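Local atomic coordinates of protein-disulfide isomerase (Novosphingobium aromaticivorans, PDB entry 3GMF), a protein that probably catalyses thiol-disulfide exchange, as expected of a thioredoxin-fold disulfide isomerase of the DsbA-like type. Residues A[106-111]-A[121-126]; A[84-89]-A[127-132]; A[177-182]-A[189-194]; A[58-63]-A[167-172]; A[67-72]-A[147-152]. All blocks are in the same frame, centred on the assembly; numbering follows the deposited sequence.

Contact 1 of 5, residues A[106-111]-A[121-126]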
# COMPACT_ATOMS: atom_id res chain seq x y z
N GLN A 106 7.41 9.85 -20.08
CA GLN A 106 8.30 8.94 -20.80
C GLN A 106 9.36 8.32 -19.88
O GLN A 106 9.73 7.14 -20.00
CB GLN A 106 8.99 9.67 -21.96
CG GLN A 106 8.08 10.04 -23.14
CD GLN A 106 7.54 8.84 -23.94
OE1 GLN A 106 8.04 7.71 -23.83
NE2 GLN A 106 6.53 9.10 -24.78
N ARG A 107 9.85 9.13 -18.96
CA ARG A 107 10.90 8.69 -18.04
C ARG A 107 10.40 7.70 -16.97
O ARG A 107 11.21 6.99 -16.37
CB ARG A 107 11.53 9.90 -17.36
CG ARG A 107 12.27 10.84 -18.32
CD ARG A 107 12.09 12.32 -17.97
NE ARG A 107 12.51 12.70 -16.62
CZ ARG A 107 11.69 12.91 -15.59
NH1 ARG A 107 12.19 13.27 -14.41
NH2 ARG A 107 10.36 12.74 -15.74
N TRP A 108 9.09 7.64 -16.73
CA TRP A 108 8.58 6.70 -15.73
C TRP A 108 8.52 5.28 -16.25
O TRP A 108 8.41 4.33 -15.47
CB TRP A 108 7.19 7.10 -15.23
CG TRP A 108 7.02 8.55 -14.80
CD1 TRP A 108 8.00 9.43 -14.41
CD2 TRP A 108 5.78 9.24 -14.69
NE1 TRP A 108 7.44 10.65 -14.08
CE2 TRP A 108 6.07 10.56 -14.24
CE3 TRP A 108 4.45 8.87 -14.93
CZ2 TRP A 108 5.07 11.51 -14.03
CZ3 TRP A 108 3.45 9.82 -14.72
CH2 TRP A 108 3.77 11.14 -14.28
N PHE A 109 8.55 5.13 -17.58
CA PHE A 109 8.12 3.85 -18.19
C PHE A 109 9.16 3.25 -19.10
O PHE A 109 8.87 2.30 -19.84
CB PHE A 109 6.81 3.99 -18.99
CG PHE A 109 5.63 4.35 -18.15
CD1 PHE A 109 5.07 3.43 -17.27
CD2 PHE A 109 5.07 5.61 -18.23
CE1 PHE A 109 3.98 3.77 -16.47
CE2 PHE A 109 4.01 5.96 -17.44
CZ PHE A 109 3.45 5.05 -16.56
N ASN A 110 10.36 3.81 -19.04
CA ASN A 110 11.47 3.51 -19.94
C ASN A 110 12.79 3.60 -19.19
O ASN A 110 12.90 4.32 -18.21
CB ASN A 110 11.49 4.49 -21.11
CG ASN A 110 10.36 4.25 -22.07
OD1 ASN A 110 10.29 3.18 -22.70
ND2 ASN A 110 9.45 5.21 -22.18
N GLY A 111 13.79 2.87 -19.67
CA GLY A 111 15.07 2.82 -18.97
C GLY A 111 15.06 1.74 -17.90
O GLY A 111 14.12 0.95 -17.78
N ALA A 121 10.81 9.66 -8.21
CA ALA A 121 11.02 10.23 -6.87
C ALA A 121 11.27 11.74 -6.98
O ALA A 121 10.84 12.52 -6.13
CB ALA A 121 12.15 9.56 -6.19
N SER A 122 11.96 12.14 -8.05
CA SER A 122 12.19 13.55 -8.33
C SER A 122 10.89 14.28 -8.69
O SER A 122 10.52 15.28 -8.03
CB SER A 122 13.21 13.73 -9.44
OG SER A 122 13.54 15.10 -9.58
N ASP A 123 10.19 13.78 -9.70
CA ASP A 123 8.93 14.38 -10.16
C ASP A 123 7.86 14.48 -9.08
O ASP A 123 7.10 15.45 -9.06
CB ASP A 123 8.34 13.63 -11.35
CG ASP A 123 9.17 13.76 -12.62
OD1 ASP A 123 10.13 14.57 -12.68
OD2 ASP A 123 8.85 13.04 -13.58
N PHE A 124 7.80 13.48 -8.20
CA PHE A 124 6.77 13.42 -7.16
C PHE A 124 7.24 14.01 -5.83
O PHE A 124 6.50 14.02 -4.85
CB PHE A 124 6.22 12.00 -7.01
CG PHE A 124 5.30 11.60 -8.13
CD1 PHE A 124 3.92 11.75 -7.99
CD2 PHE A 124 5.81 11.12 -9.34
CE1 PHE A 124 3.04 11.39 -9.03
CE2 PHE A 124 4.97 10.78 -10.38
CZ PHE A 124 3.57 10.91 -10.22
N ARG A 125 8.47 14.53 -5.84
CA ARG A 125 9.05 15.24 -4.69
C ARG A 125 9.10 14.39 -3.42
O ARG A 125 8.79 14.86 -2.32
CB ARG A 125 8.32 16.57 -4.45
CG ARG A 125 8.60 17.64 -5.51
CD ARG A 125 7.66 18.85 -5.35
NE ARG A 125 7.45 19.22 -3.94
CZ ARG A 125 8.26 20.01 -3.22
NH1 ARG A 125 9.36 20.53 -3.75
NH2 ARG A 125 7.96 20.27 -1.95
N PHE A 126 9.51 13.13 -3.59
CA PHE A 126 9.55 12.20 -2.46
C PHE A 126 10.73 12.47 -1.49
O PHE A 126 10.68 12.10 -0.32
CB PHE A 126 9.56 10.76 -2.98
CG PHE A 126 8.23 10.30 -3.53
CD1 PHE A 126 7.03 10.90 -3.11
CD2 PHE A 126 8.17 9.24 -4.44
CE1 PHE A 126 5.78 10.45 -3.60
CE2 PHE A 126 6.94 8.79 -4.93
CZ PHE A 126 5.74 9.40 -4.52

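Contact 2 of 5, residues A[84-89]-A[127-132]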
# COMPACT_ATOMS: atom_id res chain seq x y z
N THR A 84 -0.00 4.61 6.15
CA THR A 84 -1.19 5.43 6.38
C THR A 84 -0.97 6.87 5.90
O THR A 84 -1.88 7.46 5.30
CB THR A 84 -1.66 5.37 7.88
OG1 THR A 84 -2.20 4.06 8.13
CG2 THR A 84 -2.73 6.40 8.18
N ALA A 85 0.22 7.41 6.15
CA ALA A 85 0.58 8.77 5.73
C ALA A 85 0.51 8.95 4.20
O ALA A 85 -0.14 9.87 3.71
CB ALA A 85 1.96 9.18 6.25
N PHE A 86 1.15 8.04 3.46
CA PHE A 86 1.03 8.07 1.99
C PHE A 86 -0.40 7.96 1.50
O PHE A 86 -0.79 8.65 0.55
CB PHE A 86 1.88 6.98 1.33
CG PHE A 86 3.31 7.36 1.14
CD1 PHE A 86 3.70 8.25 0.14
CD2 PHE A 86 4.30 6.80 1.96
CE1 PHE A 86 5.04 8.57 -0.05
CE2 PHE A 86 5.64 7.11 1.80
CZ PHE A 86 6.02 8.02 0.80
N MET A 87 -1.20 7.10 2.16
CA MET A 87 -2.59 6.93 1.76
C MET A 87 -3.44 8.14 2.13
O MET A 87 -4.18 8.66 1.29
CB MET A 87 -3.20 5.67 2.36
CG MET A 87 -2.76 4.38 1.70
SD MET A 87 -3.14 4.23 -0.09
CE MET A 87 -2.76 2.50 -0.24
N ARG A 88 -3.34 8.59 3.39
CA ARG A 88 -4.11 9.75 3.84
C ARG A 88 -3.73 11.04 3.11
O ARG A 88 -4.61 11.86 2.81
CB ARG A 88 -3.98 9.96 5.36
CG ARG A 88 -4.78 8.95 6.15
CD ARG A 88 -4.82 9.35 7.63
NE ARG A 88 -5.88 8.65 8.34
CZ ARG A 88 -7.11 9.14 8.52
NH1 ARG A 88 -8.02 8.43 9.18
NH2 ARG A 88 -7.43 10.33 8.04
N SER A 89 -2.45 11.21 2.80
CA SER A 89 -2.00 12.45 2.16
C SER A 89 -1.84 12.31 0.65
O SER A 89 -1.15 13.13 0.02
CB SER A 89 -0.69 12.94 2.79
OG SER A 89 0.40 12.14 2.39
N TYR A 127 11.78 13.09 -2.01
CA TYR A 127 12.91 13.50 -1.17
C TYR A 127 12.44 14.48 -0.09
O TYR A 127 12.71 14.25 1.08
CB TYR A 127 14.05 14.07 -2.02
CG TYR A 127 14.55 13.10 -3.07
CD1 TYR A 127 15.43 12.06 -2.74
CD2 TYR A 127 14.13 13.20 -4.40
CE1 TYR A 127 15.87 11.15 -3.69
CE2 TYR A 127 14.57 12.30 -5.37
CZ TYR A 127 15.45 11.27 -5.00
OH TYR A 127 15.89 10.39 -5.97
N ASP A 128 11.70 15.52 -0.50
CA ASP A 128 11.11 16.49 0.44
C ASP A 128 10.05 15.87 1.36
O ASP A 128 10.05 16.13 2.57
CB ASP A 128 10.52 17.70 -0.31
CG ASP A 128 11.60 18.63 -0.88
OD1 ASP A 128 12.80 18.40 -0.65
OD2 ASP A 128 11.23 19.61 -1.56
N PHE A 129 9.15 15.05 0.80
CA PHE A 129 8.13 14.34 1.57
C PHE A 129 8.74 13.50 2.70
O PHE A 129 8.26 13.52 3.84
CB PHE A 129 7.28 13.44 0.63
CG PHE A 129 6.05 12.85 1.28
CD1 PHE A 129 4.84 13.54 1.25
CD2 PHE A 129 6.09 11.60 1.89
CE1 PHE A 129 3.70 13.01 1.84
CE2 PHE A 129 4.96 11.07 2.49
CZ PHE A 129 3.76 11.77 2.46
N MET A 130 9.81 12.77 2.40
CA MET A 130 10.43 11.88 3.38
C MET A 130 11.41 12.58 4.32
O MET A 130 11.61 12.12 5.46
CB MET A 130 11.06 10.68 2.68
CG MET A 130 10.01 9.71 2.11
SD MET A 130 8.77 9.14 3.30
CE MET A 130 9.80 8.33 4.52
N ALA A 131 11.99 13.68 3.87
CA ALA A 131 12.85 14.53 4.71
C ALA A 131 12.03 15.14 5.83
O ALA A 131 12.49 15.23 6.97
CB ALA A 131 13.50 15.63 3.89
N ALA A 132 10.79 15.53 5.51
CA ALA A 132 9.85 16.05 6.50
C ALA A 132 9.40 14.97 7.51
O ALA A 132 8.69 15.27 8.47
CB ALA A 132 8.65 16.69 5.80

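Contact 3 of 5, residues A[177-182]-A[189-194]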
# COMPACT_ATOMS: atom_id res chain seq x y z
N ILE A 177 -11.46 -16.09 1.74
CA ILE A 177 -12.45 -15.87 0.69
C ILE A 177 -12.30 -14.46 0.15
O ILE A 177 -12.40 -13.50 0.92
CB ILE A 177 -13.91 -16.13 1.20
CG1 ILE A 177 -14.15 -17.63 1.45
CG2 ILE A 177 -14.97 -15.55 0.23
CD1 ILE A 177 -13.97 -18.54 0.22
N LEU A 178 -12.06 -14.34 -1.16
CA LEU A 178 -11.98 -13.03 -1.82
C LEU A 178 -13.39 -12.47 -1.91
O LEU A 178 -14.31 -13.16 -2.37
CB LEU A 178 -11.34 -13.07 -3.22
CG LEU A 178 -11.13 -11.69 -3.87
CD1 LEU A 178 -9.96 -10.91 -3.30
CD2 LEU A 178 -11.04 -11.78 -5.41
N LEU A 179 -13.57 -11.24 -1.43
CA LEU A 179 -14.90 -10.69 -1.33
C LEU A 179 -15.34 -10.06 -2.65
O LEU A 179 -14.85 -8.98 -3.02
CB LEU A 179 -14.96 -9.69 -0.18
CG LEU A 179 -14.53 -10.23 1.19
CD1 LEU A 179 -14.69 -9.11 2.26
CD2 LEU A 179 -15.34 -11.50 1.61
N ALA A 180 -16.25 -10.74 -3.34
CA ALA A 180 -16.92 -10.18 -4.53
C ALA A 180 -17.62 -8.85 -4.24
O ALA A 180 -18.17 -8.65 -3.15
CB ALA A 180 -17.94 -11.18 -5.10
N GLY A 181 -17.56 -7.92 -5.20
CA GLY A 181 -18.27 -6.64 -5.14
C GLY A 181 -17.93 -5.72 -3.97
O GLY A 181 -18.69 -4.80 -3.67
N THR A 182 -16.78 -5.95 -3.36
CA THR A 182 -16.43 -5.28 -2.11
C THR A 182 -15.14 -4.50 -2.34
O THR A 182 -14.03 -5.08 -2.31
CB THR A 182 -16.25 -6.32 -0.98
OG1 THR A 182 -17.44 -7.13 -0.89
CG2 THR A 182 -15.97 -5.63 0.37
N ARG A 189 -17.54 -3.04 5.67
CA ARG A 189 -17.88 -3.02 7.10
C ARG A 189 -18.99 -4.01 7.52
O ARG A 189 -18.79 -4.72 8.52
CB ARG A 189 -18.17 -1.59 7.58
CG ARG A 189 -18.53 -1.52 9.07
CD ARG A 189 -18.69 -0.11 9.54
NE ARG A 189 -19.96 0.45 9.12
CZ ARG A 189 -20.41 1.64 9.52
NH1 ARG A 189 -19.69 2.38 10.36
NH2 ARG A 189 -21.58 2.08 9.09
N PRO A 190 -20.11 -4.09 6.77
CA PRO A 190 -21.14 -5.06 7.22
C PRO A 190 -20.64 -6.51 7.21
O PRO A 190 -21.06 -7.31 8.06
CB PRO A 190 -22.29 -4.86 6.23
CG PRO A 190 -22.06 -3.49 5.63
CD PRO A 190 -20.56 -3.37 5.56
N GLN A 191 -19.74 -6.85 6.28
CA GLN A 191 -19.17 -8.19 6.26
C GLN A 191 -18.23 -8.46 7.42
O GLN A 191 -18.21 -9.58 7.96
CB GLN A 191 -18.50 -8.46 4.90
CG GLN A 191 -19.48 -8.21 3.77
CD GLN A 191 -18.90 -8.50 2.40
OE1 GLN A 191 -18.74 -9.66 2.01
NE2 GLN A 191 -18.62 -7.43 1.66
N ILE A 192 -17.49 -7.43 7.85
CA ILE A 192 -16.64 -7.55 9.04
C ILE A 192 -17.50 -7.70 10.30
O ILE A 192 -17.29 -8.62 11.10
CB ILE A 192 -15.68 -6.36 9.18
CG1 ILE A 192 -14.63 -6.45 8.07
CG2 ILE A 192 -15.03 -6.31 10.60
CD1 ILE A 192 -13.67 -5.33 8.05
N LEU A 193 -18.49 -6.82 10.47
CA LEU A 193 -19.36 -6.87 11.66
C LEU A 193 -20.16 -8.18 11.75
O LEU A 193 -20.35 -8.71 12.84
CB LEU A 193 -20.27 -5.64 11.71
CG LEU A 193 -19.55 -4.27 11.83
CD1 LEU A 193 -20.55 -3.12 11.90
CD2 LEU A 193 -18.54 -4.20 13.00
N ALA A 194 -20.62 -8.70 10.60
CA ALA A 194 -21.34 -9.99 10.57
C ALA A 194 -20.50 -11.13 11.14
O ALA A 194 -21.02 -11.99 11.88
CB ALA A 194 -21.78 -10.33 9.16

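Contact 4 of 5, residues A[58-63]-A[167-172]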
# COMPACT_ATOMS: atom_id res chain seq x y z
N PHE A 58 -0.31 -4.19 -3.31
CA PHE A 58 -0.65 -4.65 -4.65
C PHE A 58 -0.13 -3.56 -5.59
O PHE A 58 -0.78 -2.53 -5.78
CB PHE A 58 -2.16 -4.79 -4.77
CG PHE A 58 -2.61 -5.39 -6.07
CD1 PHE A 58 -2.53 -6.76 -6.27
CD2 PHE A 58 -3.10 -4.57 -7.09
CE1 PHE A 58 -2.93 -7.31 -7.49
CE2 PHE A 58 -3.52 -5.11 -8.31
CZ PHE A 58 -3.44 -6.48 -8.50
N VAL A 59 1.04 -3.81 -6.18
CA VAL A 59 1.75 -2.74 -6.90
C VAL A 59 1.31 -2.69 -8.36
O VAL A 59 1.53 -3.66 -9.10
CB VAL A 59 3.27 -2.96 -6.81
CG1 VAL A 59 3.99 -1.90 -7.65
CG2 VAL A 59 3.74 -2.92 -5.34
N ARG A 60 0.72 -1.58 -8.79
CA ARG A 60 0.04 -1.50 -10.10
C ARG A 60 0.85 -0.82 -11.20
O ARG A 60 0.53 -0.99 -12.40
CB ARG A 60 -1.30 -0.76 -9.98
CG ARG A 60 -2.32 -1.40 -8.98
CD ARG A 60 -3.64 -0.67 -9.03
NE ARG A 60 -3.43 0.77 -8.80
CZ ARG A 60 -4.17 1.73 -9.34
NH1 ARG A 60 -5.19 1.41 -10.13
NH2 ARG A 60 -3.88 3.01 -9.09
N ASP A 61 1.82 -0.01 -10.79
CA ASP A 61 2.55 0.91 -11.70
C ASP A 61 3.87 1.34 -11.02
O ASP A 61 4.07 1.08 -9.83
CB ASP A 61 1.64 2.10 -12.12
CG ASP A 61 1.25 2.98 -10.93
OD1 ASP A 61 2.17 3.57 -10.33
OD2 ASP A 61 0.04 3.06 -10.61
N PRO A 62 4.81 1.93 -11.78
CA PRO A 62 6.11 2.23 -11.19
C PRO A 62 6.08 3.36 -10.14
O PRO A 62 7.02 3.45 -9.35
CB PRO A 62 6.98 2.63 -12.40
CG PRO A 62 6.21 2.19 -13.59
CD PRO A 62 4.77 2.27 -13.22
N ILE A 63 5.06 4.21 -10.17
CA ILE A 63 4.91 5.26 -9.13
C ILE A 63 4.55 4.61 -7.78
O ILE A 63 5.18 4.86 -6.74
CB ILE A 63 3.87 6.30 -9.53
CG1 ILE A 63 4.31 6.98 -10.83
CG2 ILE A 63 3.75 7.43 -8.46
CD1 ILE A 63 3.14 7.65 -11.54
N SER A 167 -7.93 -7.66 -9.29
CA SER A 167 -7.92 -6.74 -10.39
C SER A 167 -8.09 -5.28 -9.94
O SER A 167 -7.17 -4.46 -10.05
CB SER A 167 -9.04 -7.14 -11.35
OG SER A 167 -9.09 -6.29 -12.45
N GLY A 168 -9.28 -4.94 -9.44
CA GLY A 168 -9.54 -3.61 -8.89
C GLY A 168 -8.98 -3.48 -7.48
O GLY A 168 -8.75 -4.47 -6.79
N THR A 169 -8.74 -2.24 -7.06
CA THR A 169 -8.28 -1.93 -5.70
C THR A 169 -9.18 -0.86 -5.04
O THR A 169 -9.78 -0.05 -5.75
CB THR A 169 -6.83 -1.45 -5.71
OG1 THR A 169 -6.69 -0.44 -6.72
CG2 THR A 169 -5.87 -2.64 -5.98
N PRO A 170 -9.33 -0.91 -3.70
CA PRO A 170 -8.82 -1.97 -2.82
C PRO A 170 -9.67 -3.22 -3.03
O PRO A 170 -10.82 -3.11 -3.47
CB PRO A 170 -9.09 -1.41 -1.40
CG PRO A 170 -10.28 -0.54 -1.58
CD PRO A 170 -10.06 0.12 -2.92
N SER A 171 -9.08 -4.38 -2.76
CA SER A 171 -9.85 -5.61 -2.69
C SER A 171 -9.54 -6.29 -1.36
O SER A 171 -8.53 -5.99 -0.73
CB SER A 171 -9.52 -6.53 -3.87
OG SER A 171 -9.99 -5.99 -5.10
N PHE A 172 -10.40 -7.23 -0.96
CA PHE A 172 -10.33 -7.78 0.39
C PHE A 172 -10.58 -9.27 0.40
O PHE A 172 -11.35 -9.77 -0.41
CB PHE A 172 -11.37 -7.09 1.29
CG PHE A 172 -11.26 -5.60 1.28
CD1 PHE A 172 -10.23 -4.97 1.99
CD2 PHE A 172 -12.15 -4.82 0.54
CE1 PHE A 172 -10.09 -3.60 1.95
CE2 PHE A 172 -12.03 -3.41 0.51
CZ PHE A 172 -11.02 -2.82 1.23

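Contact 5 of 5, residues A[67-72]-A[147-152]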
# COMPACT_ATOMS: atom_id res chain seq x y z
N VAL A 67 6.72 4.30 -4.15
CA VAL A 67 6.18 4.46 -2.79
C VAL A 67 6.33 3.18 -1.94
O VAL A 67 6.74 3.24 -0.77
CB VAL A 67 4.73 4.91 -2.82
CG1 VAL A 67 4.22 5.05 -1.41
CG2 VAL A 67 4.64 6.24 -3.56
N ALA A 68 6.04 2.03 -2.55
CA ALA A 68 6.14 0.75 -1.85
C ALA A 68 7.58 0.40 -1.47
O ALA A 68 7.81 -0.22 -0.44
CB ALA A 68 5.48 -0.37 -2.66
N LEU A 69 8.55 0.82 -2.28
CA LEU A 69 9.95 0.64 -1.86
C LEU A 69 10.21 1.39 -0.57
O LEU A 69 10.80 0.83 0.36
CB LEU A 69 10.94 1.06 -2.95
CG LEU A 69 10.98 0.08 -4.13
CD1 LEU A 69 11.57 0.83 -5.35
CD2 LEU A 69 11.72 -1.24 -3.79
N ILE A 70 9.71 2.62 -0.47
CA ILE A 70 9.91 3.46 0.71
C ILE A 70 9.25 2.82 1.93
O ILE A 70 9.93 2.56 2.93
CB ILE A 70 9.42 4.91 0.50
CG1 ILE A 70 10.10 5.56 -0.72
CG2 ILE A 70 9.66 5.75 1.76
CD1 ILE A 70 9.46 6.89 -1.15
N THR A 71 7.95 2.53 1.84
CA THR A 71 7.23 1.97 3.01
C THR A 71 7.76 0.59 3.44
O THR A 71 7.73 0.25 4.64
CB THR A 71 5.69 1.95 2.79
OG1 THR A 71 5.37 0.99 1.76
CG2 THR A 71 5.18 3.33 2.37
N ASN A 72 8.29 -0.19 2.50
CA ASN A 72 8.85 -1.50 2.82
C ASN A 72 10.31 -1.51 3.28
O ASN A 72 10.79 -2.56 3.70
CB ASN A 72 8.64 -2.50 1.68
CG ASN A 72 7.19 -2.96 1.57
OD1 ASN A 72 6.82 -4.01 2.10
ND2 ASN A 72 6.36 -2.16 0.89
N GLU A 147 16.48 -2.86 -5.86
CA GLU A 147 15.84 -3.60 -6.95
C GLU A 147 15.46 -5.02 -6.55
O GLU A 147 14.47 -5.55 -7.07
CB GLU A 147 16.77 -3.65 -8.16
CG GLU A 147 16.12 -4.10 -9.44
CD GLU A 147 17.11 -4.18 -10.57
OE1 GLU A 147 18.29 -4.51 -10.30
OE2 GLU A 147 16.72 -3.91 -11.73
N ALA A 148 16.23 -5.61 -5.64
CA ALA A 148 15.93 -6.95 -5.10
C ALA A 148 14.57 -6.93 -4.43
O ALA A 148 13.74 -7.81 -4.67
CB ALA A 148 17.00 -7.41 -4.11
N LEU A 149 14.34 -5.91 -3.61
CA LEU A 149 13.04 -5.71 -2.96
C LEU A 149 11.93 -5.43 -3.97
O LEU A 149 10.84 -5.97 -3.82
CB LEU A 149 13.10 -4.61 -1.89
CG LEU A 149 11.81 -4.37 -1.10
CD1 LEU A 149 11.35 -5.62 -0.34
CD2 LEU A 149 11.96 -3.17 -0.16
N ALA A 150 12.20 -4.60 -4.99
CA ALA A 150 11.22 -4.33 -6.04
C ALA A 150 10.78 -5.64 -6.70
O ALA A 150 9.60 -5.84 -6.95
CB ALA A 150 11.81 -3.43 -7.09
N LYS A 151 11.72 -6.53 -6.95
CA LYS A 151 11.38 -7.82 -7.57
C LYS A 151 10.49 -8.68 -6.67
O LYS A 151 9.61 -9.38 -7.17
CB LYS A 151 12.66 -8.58 -7.92
CG LYS A 151 13.39 -7.97 -9.11
CD LYS A 151 14.77 -8.63 -9.19
CE LYS A 151 15.55 -8.19 -10.39
NZ LYS A 151 16.94 -8.74 -10.28
N LYS A 152 10.73 -8.61 -5.36
CA LYS A 152 9.94 -9.36 -4.38
C LYS A 152 8.52 -8.79 -4.27
O LYS A 152 7.54 -9.54 -4.17
CB LYS A 152 10.62 -9.37 -3.01
CG LYS A 152 11.94 -10.13 -2.99
CD LYS A 152 11.74 -11.65 -3.01
CE LYS A 152 11.59 -12.21 -1.61
NZ LYS A 152 11.44 -13.69 -1.63

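Contact 1 of 5, residues A[106-111]-A[121-126]
Asp123 meets Arg107 and Trp108 with its carboxylate. CB comes no nearer than 4.1 Å to Trp108 NE1. From CG the two oxygens part company: OD1 takes NH1 of Arg107 at 3.0 Å, the donor lying 33° out of the carboxylate plane, while OD2 receives Arg107 NH2 on its syn lone pair at 2.7 Å, nearly straight. Arg107 NH2 also bonds to Gln104 O. This end-on, two-nitrogen salt bridge ties the loop between helices 102-106 and 113-123, in the helical part inserted into the thioredoxin fold, to the last turn of the second helix. OD2 also offers its anti lone pair to Trp108 NE1, 2.8 Å away in the indole plane. With an alanine in place of Asp123, the guanidinium would probably be left without this carboxylate and the indole N-H without its acceptor. Phe124, just before the Schellman residue Arg125 that ends the helix, lays CE2 over one face of the indole, 3.7 Å from Trp108 CZ2, the two ring planes inclined at 51°.

Contact 2 of 5, residues A[84-89]-A[127-132]
Phe129 and Met130, neighbours on helix 126-131, both reach Phe86 on helix 76-88, and Phe129 also reaches Ser89 at that helix's end. Phe129 comes first in sequence. Its CG stands opposite the backbone N (chi1 -170°), which carries the ring out across the gap between the helices, where the nearest CA atoms, those of Phe86 and Phe129, are 9.5 Å apart. There the CE2 corner settles over one face of the Phe86 ring, 3.6 Å from Phe86 CE1, in an offset stack whose planes are inclined by 30° and whose centroids lie 4.7 Å apart. The far edge of the same ring meets Ser89: in one of the serine's two conformers, the hydroxyl OG sits near the ring plane, 3.4 Å from Phe129 CZ. In that conformer Ser89 OG donates to Ala85 O at 2.7 Å, a carbonyl that also takes Ser89 N from its opposite face. Next comes Met130, whose chain bends at both chi2 and chi3 to bring SD within 3.9 Å of Phe86 CZ, obliquely to the ring. Trp93 meets both phenylalanine rings edge-to-face, and Val67, Ile70 and Thr71 of helix 62-73 pack against Phe86. The result is an aromatic cluster with a Met-aromatic contact, joining helices 76-88 and 126-131 in the helical insertion of a DsbA-like thioredoxin fold.

Contact 3 of 5, residues A[177-182]-A[189-194]
Gln191 and Thr182 are joined by one hydrogen bond, from Gln191 NE2 to Thr182 OG1 at 2.8 Å with an N-H...O angle of 160°. The hydroxyl oxygen lies within 2° of the amide plane, and the two side chains approach from opposite directions. The methyl CG2 of Thr182 lies beside the same nitrogen, 3.5 Å from Gln191 NE2. The other half of the amide turns to Leu179, whose CD2 comes to 3.9 Å from Gln191 OE1, a looser van der Waals contact of a methyl with the amide oxygen. The Gln191 chain runs extended past CG (chi2 -179°), which spans the distance from the helix to the turn. In the thioredoxin fold seen here, a type II turn, Leu179 to Thr182, follows edge strand 177-178 and leads toward the C-terminal helix 185-196. One step further out, Thr182 OG1 donates to Ala180 O at 2.8 Å from above the carbonyl plane, bracing the turn from within while its oxygen accepts from the glutamine. A valine in place of Thr182 would remove that hydroxyl, and is likely to leave the Gln191 amide and the Ala180 carbonyl each short of one partner. Gln191 NE2 has a second acceptor in Ser187 O, on the preceding turn of its helix. Leu179 and Thr182 also rest on Leu188 of that helix and on Phe172 of strand 171-174.

Contact 4 of 5, residues A[58-63]-A[167-172]
The cis-proline loop, which in thioredoxin-fold proteins lies beside the CxxC motif, packs here against the segment that leads from strand 51-57 to helix 62-73. Thr169, the residue before cis-Pro170, meets Phe58 and Arg60 with different branches. Its methyl CG2 approaches the Phe58 ring obliquely, 3.6 Å from CD2 of Phe58, and the ring's CE2 lies 4.1 Å from the carbonyl O of Ser167. Phe58 carries its CG opposite the backbone N (chi1 -174°), which turns the ring toward the loop. The hydroxyl branch faces Arg60 instead: Thr169 OG1 lies over one face of the guanidinium, though its nearest arginine atom is CD, at 3.8 Å from OG1, so this is packing and not a bond. The arginine chain bends at chi3, and its polar end is engaged away from the threonine, NE bonding to Ser24 OG and NH2 to Thr26 OG1. Within the loop, Ser171 OG donates to Gly168 O at 2.6 Å from above the carbonyl plane, linking the two sides of Thr169 and Pro170. Phe58 also packs on Thr157, Ala160 and Ile161 of helix 147-164. The side chains of both Thr169 and Pro170 touch Cys30, and that of Thr169 also touches Cys27, the two cysteines that probably form the redox site, an arrangement characteristic of the thioredoxin-type active site.

Contact 5 of 5, residues A[67-72]-A[147-152]
With CG beside its backbone N (chi1 -72°) and the chain extended beyond it, Leu69 swings CD2 onto helix 147-164, while Leu149, its CG opposite the backbone N (chi1 -177°), holds its own branch out toward Asn72. CD2 of Leu69 lands on the backbone of the partner helix, 3.6 Å from Ala150 N; the same methyl also lies 4.0 Å from Ala150 CB and 4.1 Å from Leu149 CB. Ala150 has only a methyl to place here, which permits the approach of Leu69 CA to Ala150 CA at 6.6 Å. Segments 67-72 and 147-152 cross at 106° in the DsbA-like fold, where helix 62-73 belongs to the helical region and helix 147-164 leads back to the thioredoxin sheet. Leu149 CD2 then touches Asn72 CB at 3.9 Å. The asparagine amide turns back on its own helix: Asn72 ND2 donates to Ala68 O at 2.8 Å, on the other face of that carbonyl from Asn72 N, and to Asn57 OD1. Phe113 of helix 113-123 packs on Leu69 and Ala150.

In the fold
Contacts 4 and 5 share helix 62-73, and their centres lie about 14 Å apart. That helix also supplies the surface on which contacts 1 and 2 rest, through Ile63, Val67, Ile70 and Thr71. Along the chain, contact 4 spans the longest interval; within it contact 5 brackets contact 2, which in turn brackets contact 1, so the contacts of the helical region between strands 51-57 and 171-174 enclose one another in sequence. Contact 3 follows after all of these, about 36 Å from contact 1 between centres, and joins contact 4 through neighbouring strands 171-174 and 177-178. Contact 4 lies where the chain leaves the sheet for the helical region and returns to it, beside the probable redox cysteines.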